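Local coordinates for protein nsp9 (Porcine coronavirus HKU15, PDB 5YM6) that binds nucleic acid, with an affinity that dimerization raises, and probably serves the coronavirus replication machinery as an RNA-binding subunit, at residues T15-N20 with L49-C54; K27-T32 with L39-S44; L63-P68 with Y85-I90. One frame throughout, in Å; residues are numbered along the deposited sequence.

Interaction 1 (T15-N20 with L49-C54)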
ATOM      1  N   THR B  15       2.036  19.867 -12.548  1.00 23.66           N
ATOM      2  CA  THR B  15       1.020  20.821 -12.947  1.00 22.24           C
ATOM      3  C   THR B  15      -0.221  20.054 -13.362  1.00 22.63           C
ATOM      4  O   THR B  15      -0.141  19.126 -14.169  1.00 25.90           O
ATOM      5  CB  THR B  15       1.514  21.704 -14.094  1.00 25.71           C
ATOM      6  OG1 THR B  15       2.676  22.424 -13.654  1.00 24.49           O
ATOM      7  CG2 THR B  15       0.425  22.693 -14.525  1.00 26.02           C
ATOM      8  N   ALA B  16      -1.359  20.427 -12.790  1.00 23.43           N
ATOM      9  CA  ALA B  16      -2.624  19.805 -13.121  1.00 23.08           C
ATOM     10  C   ALA B  16      -3.525  20.817 -13.816  1.00 24.81           C
ATOM     11  O   ALA B  16      -3.307  22.032 -13.737  1.00 25.09           O
ATOM     12  CB  ALA B  16      -3.295  19.255 -11.860  1.00 24.46           C
ATOM     13  N   GLN B  17      -4.548  20.301 -14.484  1.00 25.35           N
ATOM     14  CA  GLN B  17      -5.467  21.106 -15.264  1.00 26.45           C
ATOM     15  C   GLN B  17      -6.873  20.807 -14.767  1.00 25.91           C
ATOM     16  O   GLN B  17      -7.207  19.636 -14.541  1.00 25.04           O
ATOM     17  CB  GLN B  17      -5.331  20.771 -16.760  1.00 25.32           C
ATOM     18  CG  GLN B  17      -3.946  21.044 -17.369  1.00 37.36           C
ATOM     19  CD  GLN B  17      -2.878  19.998 -17.023  1.00 34.02           C
ATOM     20  OE1 GLN B  17      -3.097  18.776 -17.135  1.00 32.74           O
ATOM     21  NE2 GLN B  17      -1.708  20.479 -16.620  1.00 34.74           N
ATOM     22  N   ASP B  18      -7.699  21.832 -14.571  1.00 24.47           N
ATOM     23  CA  ASP B  18      -9.074  21.557 -14.163  1.00 28.55           C
ATOM     24  C   ASP B  18     -10.000  21.497 -15.376  1.00 29.09           C
ATOM     25  O   ASP B  18      -9.546  21.580 -16.515  1.00 32.05           O
ATOM     26  CB  ASP B  18      -9.575  22.585 -13.129  1.00 28.57           C
ATOM     27  CG  ASP B  18      -9.633  24.007 -13.659  1.00 30.63           C
ATOM     28  OD1 ASP B  18      -9.752  24.211 -14.884  1.00 29.26           O
ATOM     29  OD2 ASP B  18      -9.574  24.926 -12.823  1.00 28.54           O
ATOM     30  N   PHE B  19     -11.296  21.351 -15.130  1.00 32.50           N
ATOM     31  CA  PHE B  19     -12.234  21.169 -16.225  1.00 36.01           C
ATOM     32  C   PHE B  19     -12.341  22.429 -17.084  1.00 41.03           C
ATOM     33  O   PHE B  19     -12.701  22.353 -18.260  1.00 42.65           O
ATOM     34  CB  PHE B  19     -13.587  20.732 -15.677  1.00 37.18           C
ATOM     35  CG  PHE B  19     -13.621  19.273 -15.273  1.00 39.04           C
ATOM     36  CD1 PHE B  19     -13.140  18.869 -14.037  1.00 37.89           C
ATOM     37  CD2 PHE B  19     -14.106  18.311 -16.140  1.00 40.52           C
ATOM     38  CE1 PHE B  19     -13.154  17.530 -13.667  1.00 37.16           C
ATOM     39  CE2 PHE B  19     -14.124  16.971 -15.780  1.00 41.83           C
ATOM     40  CZ  PHE B  19     -13.646  16.580 -14.540  1.00 40.76           C
ATOM     41  N   ASN B  20     -11.975  23.571 -16.506  1.00 36.47           N
ATOM     42  CA  ASN B  20     -11.877  24.837 -17.239  1.00 35.82           C
ATOM     43  C   ASN B  20     -10.651  24.938 -18.139  1.00 39.43           C
ATOM     44  O   ASN B  20     -10.546  25.842 -18.970  1.00 41.73           O
ATOM     45  CB  ASN B  20     -11.832  26.010 -16.265  1.00 38.18           C
ATOM     46  CG  ASN B  20     -13.193  26.482 -15.845  1.00 36.30           C
ATOM     47  OD1 ASN B  20     -14.097  25.688 -15.591  1.00 45.85           O
ATOM     48  ND2 ASN B  20     -13.346  27.797 -15.755  1.00 38.93           N
ATOM     49  N   LEU B  49      -9.992  19.074 -10.306  1.00 22.30           N
ATOM     50  CA  LEU B  49      -8.925  18.716 -11.234  1.00 20.61           C
ATOM     51  C   LEU B  49      -9.365  17.577 -12.158  1.00 23.36           C
ATOM     52  O   LEU B  49     -10.043  16.638 -11.735  1.00 24.96           O
ATOM     53  CB  LEU B  49      -7.648  18.324 -10.473  1.00 19.05           C
ATOM     54  CG  LEU B  49      -7.136  19.420  -9.534  1.00 23.46           C
ATOM     55  CD1 LEU B  49      -5.813  19.015  -8.915  1.00 23.30           C
ATOM     56  CD2 LEU B  49      -6.993  20.757 -10.281  1.00 26.52           C
ATOM     57  N   LYS B  50      -8.956  17.661 -13.418  1.00 24.33           N
ATOM     58  CA  LYS B  50      -9.317  16.651 -14.398  1.00 25.54           C
ATOM     59  C   LYS B  50      -8.113  15.876 -14.928  1.00 21.03           C
ATOM     60  O   LYS B  50      -8.191  14.662 -15.134  1.00 24.45           O
ATOM     61  CB  LYS B  50     -10.067  17.302 -15.563  1.00 27.20           C
ATOM     62  CG  LYS B  50     -10.477  16.325 -16.654  1.00 35.22           C
ATOM     63  CD  LYS B  50     -11.178  17.036 -17.797  1.00 39.76           C
ATOM     64  CE  LYS B  50     -11.434  16.090 -18.961  1.00 39.46           C
ATOM     65  NZ  LYS B  50     -12.059  16.822 -20.098  1.00 43.80           N
ATOM     66  N   THR B  51      -7.009  16.564 -15.172  1.00 22.13           N
ATOM     67  CA  THR B  51      -5.830  15.904 -15.718  1.00 21.52           C
ATOM     68  C   THR B  51      -4.571  16.375 -15.023  1.00 24.85           C
ATOM     69  O   THR B  51      -4.565  17.402 -14.338  1.00 21.91           O
ATOM     70  CB  THR B  51      -5.671  16.132 -17.253  1.00 26.16           C
ATOM     71  OG1 THR B  51      -5.453  17.524 -17.534  1.00 26.99           O
ATOM     72  CG2 THR B  51      -6.891  15.638 -18.012  1.00 28.13           C
ATOM     73  N   VAL B  52      -3.502  15.612 -15.200  1.00 22.35           N
ATOM     74  CA  VAL B  52      -2.207  16.017 -14.675  1.00 22.48           C
ATOM     75  C   VAL B  52      -1.164  15.761 -15.751  1.00 27.68           C
ATOM     76  O   VAL B  52      -1.235  14.775 -16.491  1.00 26.78           O
ATOM     77  CB  VAL B  52      -1.860  15.292 -13.368  1.00 21.67           C
ATOM     78  CG1 VAL B  52      -1.796  13.767 -13.580  1.00 20.66           C
ATOM     79  CG2 VAL B  52      -0.552  15.814 -12.799  1.00 22.72           C
ATOM     80  N   THR B  53      -0.232  16.689 -15.877  1.00 27.10           N
ATOM     81  CA  THR B  53       0.823  16.541 -16.864  1.00 32.48           C
ATOM     82  C   THR B  53       2.028  15.875 -16.237  1.00 31.47           C
ATOM     83  O   THR B  53       2.517  16.298 -15.195  1.00 31.98           O
ATOM     84  CB  THR B  53       1.223  17.891 -17.463  1.00 33.58           C
ATOM     85  OG1 THR B  53       0.117  18.401 -18.212  1.00 32.43           O
ATOM     86  CG2 THR B  53       2.417  17.723 -18.387  1.00 39.19           C
ATOM     87  N   CYS B  54       2.495  14.828 -16.898  1.00 37.93           N
ATOM     88  CA  CYS B  54       3.593  14.023 -16.406  1.00 44.02           C
ATOM     89  C   CYS B  54       4.740  14.087 -17.406  1.00 44.48           C
ATOM     90  O   CYS B  54       4.519  14.297 -18.596  1.00 46.43           O
ATOM     91  CB  CYS B  54       3.118  12.585 -16.186  1.00 39.64           C
ATOM     92  SG  CYS B  54       4.374  11.424 -15.699  1.00 57.44           S
TER
HETATM   93  O   HOH W   1       3.601  18.759 -14.655  1.00 32.81           O

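Interaction 2 (K27-T32 with L39-S44)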
ATOM      1  N   LYS B  27       0.791  18.583  -5.386  1.00 22.38           N
ATOM      2  CA  LYS B  27       1.725  17.651  -4.777  1.00 20.37           C
ATOM      3  C   LYS B  27       1.576  16.292  -5.436  1.00 23.86           C
ATOM      4  O   LYS B  27       0.462  15.768  -5.524  1.00 21.30           O
ATOM      5  CB  LYS B  27       1.474  17.538  -3.280  1.00 23.90           C
ATOM      6  CG  LYS B  27       2.330  16.500  -2.590  1.00 23.84           C
ATOM      7  CD  LYS B  27       2.193  16.626  -1.077  1.00 28.78           C
ATOM      8  CE  LYS B  27       3.188  15.760  -0.335  1.00 30.87           C
ATOM      9  NZ  LYS B  27       2.910  15.816   1.130  1.00 42.33           N
ATOM     10  N   SER B  28       2.680  15.719  -5.901  1.00 20.07           N
ATOM     11  CA  SER B  28       2.608  14.444  -6.611  1.00 19.37           C
ATOM     12  C   SER B  28       3.230  13.304  -5.825  1.00 22.73           C
ATOM     13  O   SER B  28       4.243  13.481  -5.152  1.00 23.18           O
ATOM     14  CB  SER B  28       3.284  14.572  -7.972  1.00 21.87           C
ATOM     15  OG  SER B  28       4.601  15.087  -7.810  1.00 27.61           O
ATOM     16  N   PHE B  29       2.630  12.120  -5.946  1.00 20.19           N
ATOM     17  CA  PHE B  29       3.085  10.924  -5.239  1.00 19.33           C
ATOM     18  C   PHE B  29       3.572   9.907  -6.252  1.00 19.67           C
ATOM     19  O   PHE B  29       2.814   9.452  -7.100  1.00 19.95           O
ATOM     20  CB  PHE B  29       1.963  10.323  -4.390  1.00 18.50           C
ATOM     21  CG  PHE B  29       1.528  11.208  -3.253  1.00 21.55           C
ATOM     22  CD1 PHE B  29       0.735  12.326  -3.484  1.00 23.01           C
ATOM     23  CD2 PHE B  29       1.931  10.938  -1.963  1.00 23.49           C
ATOM     24  CE1 PHE B  29       0.347  13.140  -2.441  1.00 24.76           C
ATOM     25  CE2 PHE B  29       1.540  11.761  -0.916  1.00 24.13           C
ATOM     26  CZ  PHE B  29       0.758  12.851  -1.159  1.00 27.05           C
ATOM     27  N   TYR B  30       4.852   9.573  -6.168  1.00 19.43           N
ATOM     28  CA  TYR B  30       5.437   8.590  -7.060  1.00 22.27           C
ATOM     29  C   TYR B  30       5.733   7.306  -6.294  1.00 22.79           C
ATOM     30  O   TYR B  30       6.153   7.355  -5.151  1.00 24.61           O
ATOM     31  CB  TYR B  30       6.732   9.117  -7.682  1.00 23.46           C
ATOM     32  CG  TYR B  30       6.547  10.235  -8.681  1.00 24.03           C
ATOM     33  CD1 TYR B  30       6.552  11.563  -8.281  1.00 25.55           C
ATOM     34  CD2 TYR B  30       6.392   9.950 -10.028  1.00 23.69           C
ATOM     35  CE1 TYR B  30       6.389  12.579  -9.198  1.00 23.61           C
ATOM     36  CE2 TYR B  30       6.234  10.956 -10.956  1.00 25.51           C
ATOM     37  CZ  TYR B  30       6.239  12.269 -10.531  1.00 24.38           C
ATOM     38  OH  TYR B  30       6.077  13.264 -11.453  1.00 28.70           O
ATOM     39  N   VAL B  31       5.508   6.166  -6.934  1.00 23.08           N
ATOM     40  CA  VAL B  31       6.006   4.912  -6.392  1.00 24.56           C
ATOM     41  C   VAL B  31       7.249   4.540  -7.186  1.00 23.77           C
ATOM     42  O   VAL B  31       7.228   4.541  -8.415  1.00 24.97           O
ATOM     43  CB  VAL B  31       4.965   3.783  -6.454  1.00 24.78           C
ATOM     44  CG1 VAL B  31       5.616   2.447  -6.073  1.00 31.31           C
ATOM     45  CG2 VAL B  31       3.809   4.092  -5.505  1.00 25.85           C
ATOM     46  N   THR B  32       8.323   4.228  -6.473  1.00 28.57           N
ATOM     47  CA  THR B  32       9.554   3.784  -7.103  1.00 30.20           C
ATOM     48  C   THR B  32       9.773   2.300  -6.859  1.00 31.64           C
ATOM     49  O   THR B  32       9.447   1.783  -5.788  1.00 31.82           O
ATOM     50  CB  THR B  32      10.786   4.539  -6.573  1.00 31.53           C
ATOM     51  OG1 THR B  32      10.996   4.198  -5.196  1.00 36.21           O
ATOM     52  CG2 THR B  32      10.590   6.033  -6.693  1.00 31.10           C
ATOM     53  N   LEU B  39       3.973   7.809 -11.623  1.00 24.85           N
ATOM     54  CA  LEU B  39       3.078   8.754 -10.952  1.00 21.10           C
ATOM     55  C   LEU B  39       1.785   8.042 -10.569  1.00 20.88           C
ATOM     56  O   LEU B  39       1.082   7.529 -11.432  1.00 24.75           O
ATOM     57  CB  LEU B  39       2.784   9.955 -11.849  1.00 21.45           C
ATOM     58  CG  LEU B  39       1.771  10.949 -11.267  1.00 21.08           C
ATOM     59  CD1 LEU B  39       2.360  11.532 -10.014  1.00 20.42           C
ATOM     60  CD2 LEU B  39       1.409  12.024 -12.281  1.00 26.31           C
ATOM     61  N   VAL B  40       1.482   8.015  -9.278  1.00 18.07           N
ATOM     62  CA  VAL B  40       0.318   7.270  -8.778  1.00 18.81           C
ATOM     63  C   VAL B  40      -0.840   8.154  -8.328  1.00 20.46           C
ATOM     64  O   VAL B  40      -2.009   7.819  -8.548  1.00 20.53           O
ATOM     65  CB  VAL B  40       0.739   6.353  -7.613  1.00 20.34           C
ATOM     66  CG1 VAL B  40      -0.493   5.716  -6.951  1.00 21.87           C
ATOM     67  CG2 VAL B  40       1.696   5.288  -8.139  1.00 28.56           C
ATOM     68  N   ALA B  41      -0.525   9.282  -7.699  1.00 17.74           N
ATOM     69  CA  ALA B  41      -1.566  10.165  -7.161  1.00 18.13           C
ATOM     70  C   ALA B  41      -1.111  11.607  -7.034  1.00 19.41           C
ATOM     71  O   ALA B  41       0.092  11.893  -7.001  1.00 19.38           O
ATOM     72  CB  ALA B  41      -2.036   9.646  -5.792  1.00 18.69           C
ATOM     73  N   ILE B  42      -2.080  12.524  -6.942  1.00 20.63           N
ATOM     74  CA  ILE B  42      -1.772  13.904  -6.596  1.00 16.82           C
ATOM     75  C   ILE B  42      -2.713  14.353  -5.495  1.00 20.37           C
ATOM     76  O   ILE B  42      -3.801  13.787  -5.344  1.00 17.78           O
ATOM     77  CB  ILE B  42      -1.897  14.838  -7.799  1.00 18.73           C
ATOM     78  CG1 ILE B  42      -3.334  14.843  -8.333  1.00 18.64           C
ATOM     79  CG2 ILE B  42      -0.904  14.412  -8.889  1.00 17.70           C
ATOM     80  CD1 ILE B  42      -3.634  15.983  -9.277  1.00 23.07           C
ATOM     81  N   THR B  43      -2.276  15.334  -4.709  1.00 19.52           N
ATOM     82  CA  THR B  43      -3.180  16.027  -3.793  1.00 21.24           C
ATOM     83  C   THR B  43      -3.181  17.526  -4.047  1.00 22.16           C
ATOM     84  O   THR B  43      -2.206  18.107  -4.520  1.00 21.47           O
ATOM     85  CB  THR B  43      -2.837  15.775  -2.316  1.00 22.22           C
ATOM     86  OG1 THR B  43      -1.504  16.233  -2.040  1.00 25.11           O
ATOM     87  CG2 THR B  43      -2.960  14.294  -1.975  1.00 22.79           C
ATOM     88  N   SER B  44      -4.318  18.139  -3.747  1.00 20.63           N
ATOM     89  CA  SER B  44      -4.564  19.537  -4.062  1.00 21.51           C
ATOM     90  C   SER B  44      -5.669  20.041  -3.156  1.00 22.57           C
ATOM     91  O   SER B  44      -6.467  19.252  -2.683  1.00 23.48           O
ATOM     92  CB  SER B  44      -4.987  19.692  -5.522  1.00 20.12           C
ATOM     93  OG  SER B  44      -5.418  21.011  -5.785  1.00 24.89           O
TER

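Interaction 3 (L63-P68 with Y85-I90)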
ATOM      1  N   LEU B  63      -2.254  12.822 -18.220  1.00 25.25           N
ATOM      2  CA  LEU B  63      -2.919  11.683 -17.596  1.00 26.84           C
ATOM      3  C   LEU B  63      -4.247  12.082 -16.972  1.00 24.32           C
ATOM      4  O   LEU B  63      -4.349  13.147 -16.364  1.00 25.43           O
ATOM      5  CB  LEU B  63      -2.034  11.069 -16.523  1.00 27.90           C
ATOM      6  CG  LEU B  63      -0.644  10.640 -16.984  1.00 31.77           C
ATOM      7  CD1 LEU B  63       0.117  10.079 -15.808  1.00 31.24           C
ATOM      8  CD2 LEU B  63      -0.773   9.611 -18.094  1.00 33.82           C
ATOM      9  N   ASN B  64      -5.251  11.223 -17.099  1.00 22.11           N
ATOM     10  CA  ASN B  64      -6.541  11.493 -16.474  1.00 21.20           C
ATOM     11  C   ASN B  64      -6.527  11.158 -15.000  1.00 21.49           C
ATOM     12  O   ASN B  64      -5.853  10.216 -14.576  1.00 22.38           O
ATOM     13  CB  ASN B  64      -7.654  10.701 -17.158  1.00 23.62           C
ATOM     14  CG  ASN B  64      -7.875  11.140 -18.582  1.00 32.88           C
ATOM     15  OD1 ASN B  64      -7.888  12.338 -18.879  1.00 30.78           O
ATOM     16  ND2 ASN B  64      -8.000  10.175 -19.481  1.00 34.14           N
ATOM     17  N   LEU B  65      -7.289  11.928 -14.228  1.00 20.53           N
ATOM     18  CA  LEU B  65      -7.451  11.694 -12.791  1.00 18.56           C
ATOM     19  C   LEU B  65      -8.773  11.000 -12.475  1.00 21.21           C
ATOM     20  O   LEU B  65      -9.802  11.317 -13.082  1.00 20.73           O
ATOM     21  CB  LEU B  65      -7.412  13.015 -12.039  1.00 19.00           C
ATOM     22  CG  LEU B  65      -6.165  13.850 -12.298  1.00 21.78           C
ATOM     23  CD1 LEU B  65      -6.338  15.254 -11.726  1.00 18.43           C
ATOM     24  CD2 LEU B  65      -4.972  13.133 -11.694  1.00 18.77           C
ATOM     25  N   ASP B  66      -8.747  10.097 -11.497  1.00 20.22           N
ATOM     26  CA  ASP B  66      -9.974   9.584 -10.878  1.00 21.89           C
ATOM     27  C   ASP B  66     -10.615  10.681 -10.034  1.00 24.44           C
ATOM     28  O   ASP B  66      -9.959  11.652  -9.707  1.00 22.62           O
ATOM     29  CB  ASP B  66      -9.666   8.347 -10.029  1.00 20.56           C
ATOM     30  CG  ASP B  66      -9.350   7.132 -10.874  1.00 22.60           C
ATOM     31  OD1 ASP B  66      -9.722   7.139 -12.055  1.00 23.82           O
ATOM     32  OD2 ASP B  66      -8.734   6.174 -10.357  1.00 28.70           O
ATOM     33  N   PRO B  67     -11.915  10.546  -9.708  1.00 26.13           N
ATOM     34  CA  PRO B  67     -12.585  11.589  -8.920  1.00 24.06           C
ATOM     35  C   PRO B  67     -11.912  11.769  -7.568  1.00 24.20           C
ATOM     36  O   PRO B  67     -11.378  10.809  -7.036  1.00 27.87           O
ATOM     37  CB  PRO B  67     -14.023  11.061  -8.766  1.00 27.02           C
ATOM     38  CG  PRO B  67     -13.956   9.601  -9.118  1.00 27.99           C
ATOM     39  CD  PRO B  67     -12.839   9.469 -10.113  1.00 27.71           C
ATOM     40  N   PRO B  68     -11.923  12.996  -7.031  1.00 24.40           N
ATOM     41  CA  PRO B  68     -11.208  13.290  -5.780  1.00 26.33           C
ATOM     42  C   PRO B  68     -11.783  12.559  -4.572  1.00 31.53           C
ATOM     43  O   PRO B  68     -12.983  12.284  -4.505  1.00 28.88           O
ATOM     44  CB  PRO B  68     -11.373  14.808  -5.630  1.00 27.84           C
ATOM     45  CG  PRO B  68     -12.556  15.157  -6.468  1.00 29.83           C
ATOM     46  CD  PRO B  68     -12.484  14.211  -7.636  1.00 24.78           C
ATOM     47  N   TYR B  85      -6.305  12.507  -5.583  1.00 20.74           N
ATOM     48  CA  TYR B  85      -6.727  11.993  -6.880  1.00 17.38           C
ATOM     49  C   TYR B  85      -5.761  10.914  -7.310  1.00 19.92           C
ATOM     50  O   TYR B  85      -4.562  11.188  -7.419  1.00 18.45           O
ATOM     51  CB  TYR B  85      -6.709  13.059  -7.971  1.00 18.75           C
ATOM     52  CG  TYR B  85      -7.530  14.311  -7.786  1.00 20.18           C
ATOM     53  CD1 TYR B  85      -7.103  15.329  -6.940  1.00 19.00           C
ATOM     54  CD2 TYR B  85      -8.683  14.511  -8.532  1.00 17.76           C
ATOM     55  CE1 TYR B  85      -7.840  16.499  -6.807  1.00 21.42           C
ATOM     56  CE2 TYR B  85      -9.410  15.682  -8.413  1.00 22.54           C
ATOM     57  CZ  TYR B  85      -8.985  16.664  -7.546  1.00 21.81           C
ATOM     58  OH  TYR B  85      -9.710  17.825  -7.426  1.00 24.80           O
ATOM     59  N   PHE B  86      -6.260   9.707  -7.569  1.00 17.32           N
ATOM     60  CA  PHE B  86      -5.422   8.690  -8.170  1.00 19.12           C
ATOM     61  C   PHE B  86      -5.402   8.869  -9.673  1.00 16.89           C
ATOM     62  O   PHE B  86      -6.374   9.332 -10.274  1.00 21.44           O
ATOM     63  CB  PHE B  86      -5.903   7.284  -7.814  1.00 17.92           C
ATOM     64  CG  PHE B  86      -5.582   6.893  -6.413  1.00 18.91           C
ATOM     65  CD1 PHE B  86      -4.274   6.653  -6.044  1.00 22.54           C
ATOM     66  CD2 PHE B  86      -6.576   6.804  -5.462  1.00 29.89           C
ATOM     67  CE1 PHE B  86      -3.957   6.304  -4.750  1.00 25.43           C
ATOM     68  CE2 PHE B  86      -6.267   6.448  -4.165  1.00 32.55           C
ATOM     69  CZ  PHE B  86      -4.955   6.202  -3.817  1.00 26.85           C
ATOM     70  N   ILE B  87      -4.272   8.527 -10.272  1.00 18.22           N
ATOM     71  CA  ILE B  87      -4.140   8.575 -11.723  1.00 20.50           C
ATOM     72  C   ILE B  87      -4.950   7.401 -12.296  1.00 20.24           C
ATOM     73  O   ILE B  87      -4.947   6.312 -11.725  1.00 21.92           O
ATOM     74  CB  ILE B  87      -2.654   8.513 -12.152  1.00 23.24           C
ATOM     75  CG1 ILE B  87      -2.047   9.930 -12.192  1.00 22.16           C
ATOM     76  CG2 ILE B  87      -2.506   7.907 -13.543  1.00 22.81           C
ATOM     77  CD1 ILE B  87      -2.059  10.656 -10.878  1.00 24.53           C
ATOM     78  N   GLN B  88      -5.654   7.634 -13.399  1.00 19.12           N
ATOM     79  CA  GLN B  88      -6.555   6.623 -13.945  1.00 22.32           C
ATOM     80  C   GLN B  88      -5.801   5.329 -14.257  1.00 22.52           C
ATOM     81  O   GLN B  88      -4.692   5.365 -14.793  1.00 21.23           O
ATOM     82  CB  GLN B  88      -7.271   7.136 -15.193  1.00 21.28           C
ATOM     83  CG  GLN B  88      -8.295   6.121 -15.708  1.00 25.41           C
ATOM     84  CD  GLN B  88      -9.171   6.651 -16.822  1.00 28.12           C
ATOM     85  OE1 GLN B  88      -8.744   7.480 -17.622  1.00 35.07           O
ATOM     86  NE2 GLN B  88     -10.411   6.168 -16.879  1.00 33.99           N
ATOM     87  N   ASN B  89      -6.411   4.209 -13.868  1.00 22.68           N
ATOM     88  CA  ASN B  89      -5.921   2.856 -14.157  1.00 27.30           C
ATOM     89  C   ASN B  89      -4.681   2.445 -13.379  1.00 25.57           C
ATOM     90  O   ASN B  89      -4.065   1.425 -13.670  1.00 26.69           O
ATOM     91  CB  ASN B  89      -5.652   2.700 -15.657  1.00 27.16           C
ATOM     92  CG  ASN B  89      -6.915   2.751 -16.468  1.00 30.45           C
ATOM     93  OD1 ASN B  89      -7.970   2.287 -16.024  1.00 33.51           O
ATOM     94  ND2 ASN B  89      -6.827   3.320 -17.661  1.00 32.86           N
ATOM     95  N   ILE B  90      -4.309   3.227 -12.379  1.00 24.13           N
ATOM     96  CA  ILE B  90      -3.171   2.843 -11.572  1.00 28.97           C
ATOM     97  C   ILE B  90      -3.556   1.580 -10.767  1.00 26.45           C
ATOM     98  O   ILE B  90      -4.718   1.385 -10.420  1.00 27.72           O
ATOM     99  CB  ILE B  90      -2.718   4.014 -10.672  1.00 28.95           C
ATOM    100  CG1 ILE B  90      -1.200   3.995 -10.489  1.00 32.80           C
ATOM    101  CG2 ILE B  90      -3.516   4.076  -9.401  1.00 26.54           C
ATOM    102  CD1 ILE B  90      -0.468   4.576 -11.692  1.00 29.19           C
TER
HETATM  103  O   HOH W   2      -8.989   9.270  -6.743  1.00 23.63           O

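Interaction 1 (T15-N20 with L49-C54)
Gln17 and Thr51 face each other as a hydrogen-bonded pair of antiparallel strands, and the bent chain of the glutamine brings its amide over Thr51. The bend is at chi2 (77°); it carries the amide across Thr51 at about a right angle and sets OE1 2.7 Å from Thr51 OG1. That hydroxyl donates to OE1 in the plane of the amide, on a lone pair. NE2 is held less firmly, by weak bonds to Thr53 OG1 and to Thr15 O, so one well-formed bond and two weak ones fix the rotation of the amide.

Leu49 is buried and pairs with Asp18, CA to CA 4.1 Å. Its CD1 lies 3.9 Å from Ala16 CB, and the side chain packs further on Val26 of strand 23-33. Asp18 turns its carboxylate elsewhere, to a salt bridge with Lys46.

Lys50 contributes its aliphatic chain. With CG anti to the backbone N (chi1 179°) and the rest extended, it runs across one face of the Phe19 ring, CB standing 3.7 Å from the ring centroid in a CH-pi contact and CD 3.6 Å from Phe19 CE2.

A water joins Thr15 N to Thr53 O. In the backbone, Gln17 O accepts both Lys50 N, at 2.9 Å, and Thr51 N, at 3.1 Å. Two residues thus oppose one, a classic beta bulge, here between strands 8-18 and 49-55 of the antiparallel nsp9 sheet.

Interaction 2 (K27-T32 with L39-S44)
The Tyr30 ring carries Leu39 CD1 over one face, offset toward the rim and 4.1 Å from the ring centroid, while Leu39 CB packs 3.7 Å from Tyr30 CE2. The Phe29 ring, on the other side of the sheet, meets its partners differently: Ala41 O and Thr43 OG1 lie at its edge, in plane. Thr43 CG2 approaches Phe29 CE1 obliquely to 3.5 Å, the two side chains crossing at about a right angle.

Phe29 O accepts Val40 N at 2.9 Å and, more weakly, Ala41 N at 3.4 Å. Val40 and Ala41 therefore both oppose Phe29 in a classic beta bulge of this hairpin. Beyond it Val31 CG2 and Val40 CG2 meet at 3.6 Å, and at the far end Lys27 and Thr43 exchange two backbone bonds. Lys27 runs alongside Thr43, its CB 3.5 Å from Thr43 OG1.

Helix 92-105 touches Phe29 and Val40. Backbone bonds set the register of the two strands, and largely apolar side chains pack on both faces; the buried hydroxyls of Ser28 and Tyr30 are satisfied from strand 8-18, where both bond to Asn14 OD1.

Interaction 3 (L63-P68 with Y85-I90)
Segments 63-68 and 85-90 meet through a single backbone bridge, Leu65 with Ile87; the touching parts, 63-68 and 85-88, run 137° apart end to end. Two straight bonds flank the bridge: Gln88 N reaches Asn64 O at 2.8 Å, with an angle of 165° at the hydrogen, and Asp66 N reaches Phe86 O, also at 2.8 Å. Beyond the second, a water spans Pro67 O and Phe86 N. Downstream, Ile87 to Ile90 form a type II beta turn closed by Ile90 N on Ile87 O.

Because strand 60-64 is one edge of the antiparallel sheet while strand 82-86 lies beside strand 36-44, this bridge joins distant parts of the strand order. It curls the sheet round on itself, in keeping with the small beta-barrel core of nsp9.

Tyr85 is the residue with the most surface buried by the contact. Pro68 lies over one face of its ring, CB 3.8 Å from the centroid and offset toward the rim, and Asp66 O comes to the ring edge, 3.3 Å from Tyr85 CD2. The tyrosine hydroxyl reaches past the proline to Lys46 O and Leu49 N.

Leu65 CB packs against the same ring, and its CD2 touches Ile87 CD1 at 3.9 Å. On the outer side Asn64 and Gln88 lie side by side with amide planes 66° apart, and ND2 of the asparagine makes a weak bond to OE1 of the glutamine. Asp66 OD1 rests 3.7 Å from Gln88 CA; its other oxygen, OD2, forms a long, weak ion pair with Arg95 of helix 92-105.

Along the chain, interaction 2 falls between the two segments of interaction 1, and interaction 3 follows both. The centre of interaction 2 lies about 2 Å from that of the chain. The centre of interaction 3 is about 10 Å from each of the others, and the centres of interactions 1 and 2 are about 13 Å apart. Strands 8-18 and 23-33 are sheet neighbours, linking the first two contacts; Leu49 and Val52 also pack on Ile42 and Leu39. Interaction 3 continues the sheet from both sides: Leu63 and Leu65 probably bond to strand 49-55, Tyr85 and Ile87 to strand 36-44. Apolar residues of all three, Leu65 among them, meet inside, consistent with a small barrel's core.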